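Long-range contact in fimbria adhesin protein (Klebsiella pneumoniae, PDB 3U4K), which probably attaches the bacterial fimbria to human collagen V through its jelly-roll receptor-binding domain: residues A[44-50]-A[141-146]. Sequence-based numbering, arbitrary orientation.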
loop_
_atom_site.group_PDB
_atom_site.type_symbol
_atom_site.label_atom_id
_atom_site.label_comp_id
_atom_site.label_asym_id
_atom_site.label_seq_id
_atom_site.Cartn_x
_atom_site.Cartn_y
_atom_site.Cartn_z
ATOM N N VAL A 44 -3.946 -9.129 18.291
ATOM C CA VAL A 44 -2.576 -8.764 18.665
ATOM C C VAL A 44 -2.164 -9.417 19.983
ATOM O O VAL A 44 -2.841 -9.259 21.000
ATOM C CB VAL A 44 -2.405 -7.234 18.791
ATOM C CG1 VAL A 44 -0.938 -6.871 18.956
ATOM C CG2 VAL A 44 -2.987 -6.523 17.583
ATOM N N SER A 45 -1.055 -10.151 19.959
ATOM C CA SER A 45 -0.507 -10.759 21.167
ATOM C C SER A 45 0.271 -9.728 21.987
ATOM O O SER A 45 1.038 -8.940 21.423
ATOM C CB SER A 45 0.396 -11.943 20.820
ATOM O OG SER A 45 1.165 -12.334 21.946
ATOM N N PRO A 46 0.079 -9.732 23.320
ATOM C CA PRO A 46 0.814 -8.811 24.189
ATOM C C PRO A 46 2.318 -9.098 24.207
ATOM O O PRO A 46 3.115 -8.182 24.426
ATOM C CB PRO A 46 0.201 -9.067 25.574
ATOM C CG PRO A 46 -1.114 -9.721 25.305
ATOM C CD PRO A 46 -0.879 -10.551 24.085
ATOM N N ASP A 47 2.691 -10.353 23.960
ATOM C CA ASP A 47 4.090 -10.791 23.992
ATOM C C ASP A 47 4.909 -10.337 22.788
ATOM O O ASP A 47 6.141 -10.355 22.828
ATOM C CB ASP A 47 4.162 -12.311 24.103
ATOM C CG ASP A 47 3.644 -12.812 25.426
ATOM O OD1 ASP A 47 4.411 -12.796 26.413
ATOM O OD2 ASP A 47 2.467 -13.221 25.476
ATOM N N LEU A 48 4.215 -9.943 21.724
ATOM C CA LEU A 48 4.847 -9.510 20.483
ATOM C C LEU A 48 5.640 -8.220 20.706
ATOM O O LEU A 48 5.068 -7.207 21.117
ATOM C CB LEU A 48 3.775 -9.313 19.407
ATOM C CG LEU A 48 4.039 -9.754 17.965
ATOM C CD1 LEU A 48 4.348 -11.242 17.884
ATOM C CD2 LEU A 48 2.828 -9.419 17.114
ATOM N N PRO A 49 6.965 -8.262 20.461
ATOM C CA PRO A 49 7.834 -7.104 20.709
ATOM C C PRO A 49 7.571 -5.951 19.746
ATOM O O PRO A 49 7.053 -6.165 18.647
ATOM C CB PRO A 49 9.246 -7.665 20.505
ATOM C CG PRO A 49 9.068 -8.857 19.628
ATOM C CD PRO A 49 7.721 -9.427 19.960
ATOM N N VAL A 50 7.925 -4.740 20.167
ATOM C CA VAL A 50 7.701 -3.537 19.366
ATOM C C VAL A 50 8.498 -3.599 18.061
ATOM O O VAL A 50 9.637 -4.075 18.038
ATOM C CB VAL A 50 7.998 -2.243 20.172
ATOM C CG1 VAL A 50 9.496 -1.951 20.248
ATOM C CG2 VAL A 50 7.249 -1.057 19.588
ATOM N N LYS A 141 3.511 -3.538 14.960
ATOM C CA LYS A 141 3.284 -3.078 16.327
ATOM C C LYS A 141 4.146 -1.843 16.624
ATOM O O LYS A 141 5.368 -1.949 16.774
ATOM C CB LYS A 141 3.567 -4.207 17.323
ATOM C CG LYS A 141 3.083 -3.936 18.741
ATOM C CD LYS A 141 3.054 -5.208 19.572
ATOM C CE LYS A 141 2.551 -4.947 20.985
ATOM N NZ LYS A 141 2.312 -6.213 21.733
ATOM N N THR A 142 3.490 -0.682 16.697
ATOM C CA THR A 142 4.150 0.621 16.866
ATOM C C THR A 142 4.532 0.900 18.321
ATOM O O THR A 142 5.608 1.434 18.595
ATOM C CB THR A 142 3.250 1.772 16.353
ATOM O OG1 THR A 142 2.887 1.534 14.989
ATOM C CG2 THR A 142 3.946 3.131 16.465
ATOM N N SER A 143 3.639 0.548 19.244
ATOM C CA SER A 143 3.852 0.767 20.671
ATOM C C SER A 143 3.674 -0.531 21.460
ATOM O O SER A 143 3.088 -1.495 20.960
ATOM C CB SER A 143 2.886 1.840 21.186
ATOM O OG SER A 143 3.065 2.075 22.573
ATOM N N THR A 144 4.182 -0.546 22.694
ATOM C CA THR A 144 4.029 -1.689 23.599
ATOM C C THR A 144 2.569 -1.869 24.025
ATOM O O THR A 144 2.150 -2.970 24.395
ATOM C CB THR A 144 4.915 -1.545 24.852
ATOM O OG1 THR A 144 4.608 -0.312 25.513
ATOM C CG2 THR A 144 6.401 -1.570 24.477
ATOM N N THR A 145 1.809 -0.779 23.970
ATOM C CA THR A 145 0.369 -0.810 24.204
ATOM C C THR A 145 -0.408 -0.572 22.899
ATOM O O THR A 145 -0.271 0.477 22.258
ATOM C CB THR A 145 -0.059 0.189 25.308
ATOM O OG1 THR A 145 -1.488 0.290 25.341
ATOM C CG2 THR A 145 0.549 1.585 25.084
ATOM N N THR A 146 -1.217 -1.556 22.514
ATOM C CA THR A 146 -1.977 -1.499 21.262
ATOM C C THR A 146 -3.483 -1.408 21.494
ATOM O O THR A 146 -4.027 -2.101 22.355
ATOM C CB THR A 146 -1.690 -2.716 20.358
ATOM O OG1 THR A 146 -1.923 -3.929 21.085
ATOM C CG2 THR A 146 -0.254 -2.694 19.863
#
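Lys141 reaches across from the end of strand 133-141 and sets its ammonium group inside the curve of the 44-50 loop, where NZ donates to two backbone carbonyls. Lys141 NZ lies 3.0 Å from Ser45 O and 3.0 Å from Leu48 O. At Leu48 the donor sits in the carbonyl plane on a lone pair, with a C=O...N angle of 140°; at Ser45 it is tilted 15° from the plane of that residue's own carbonyl. These two acceptors bracket the type I turn Ser45-Leu48, so one amine joins both ends of the turn, and Pro46 O lies 3.4 Å from Lys141 NZ. Ser45 OG supports the same turn by accepting from Asp47 N, an ST turn. The reach follows from an extended side chain: CG is anti to the backbone N (chi1 -168°), and the chain is extended beyond CG. Its CD and CE run past the Leu48 carbonyl oxygen. Outward, Val50 CG2 lies against the opposing backbone near Thr142 O and Lys141 O, while Val44 CG1 meets Thr146 OG1 at 3.8 Å. The contact lies at the surface, joining the loop between strands 40-43 and 53-61 to the loop after strand 133-141 in the receptor-binding domain. Lys141 also makes backbone hydrogen bonds with Gly51 and Ser52, and Val44, Leu48 and Lys141 all touch Ile54 on strand 53-61, the antiparallel neighbour of strand 133-141.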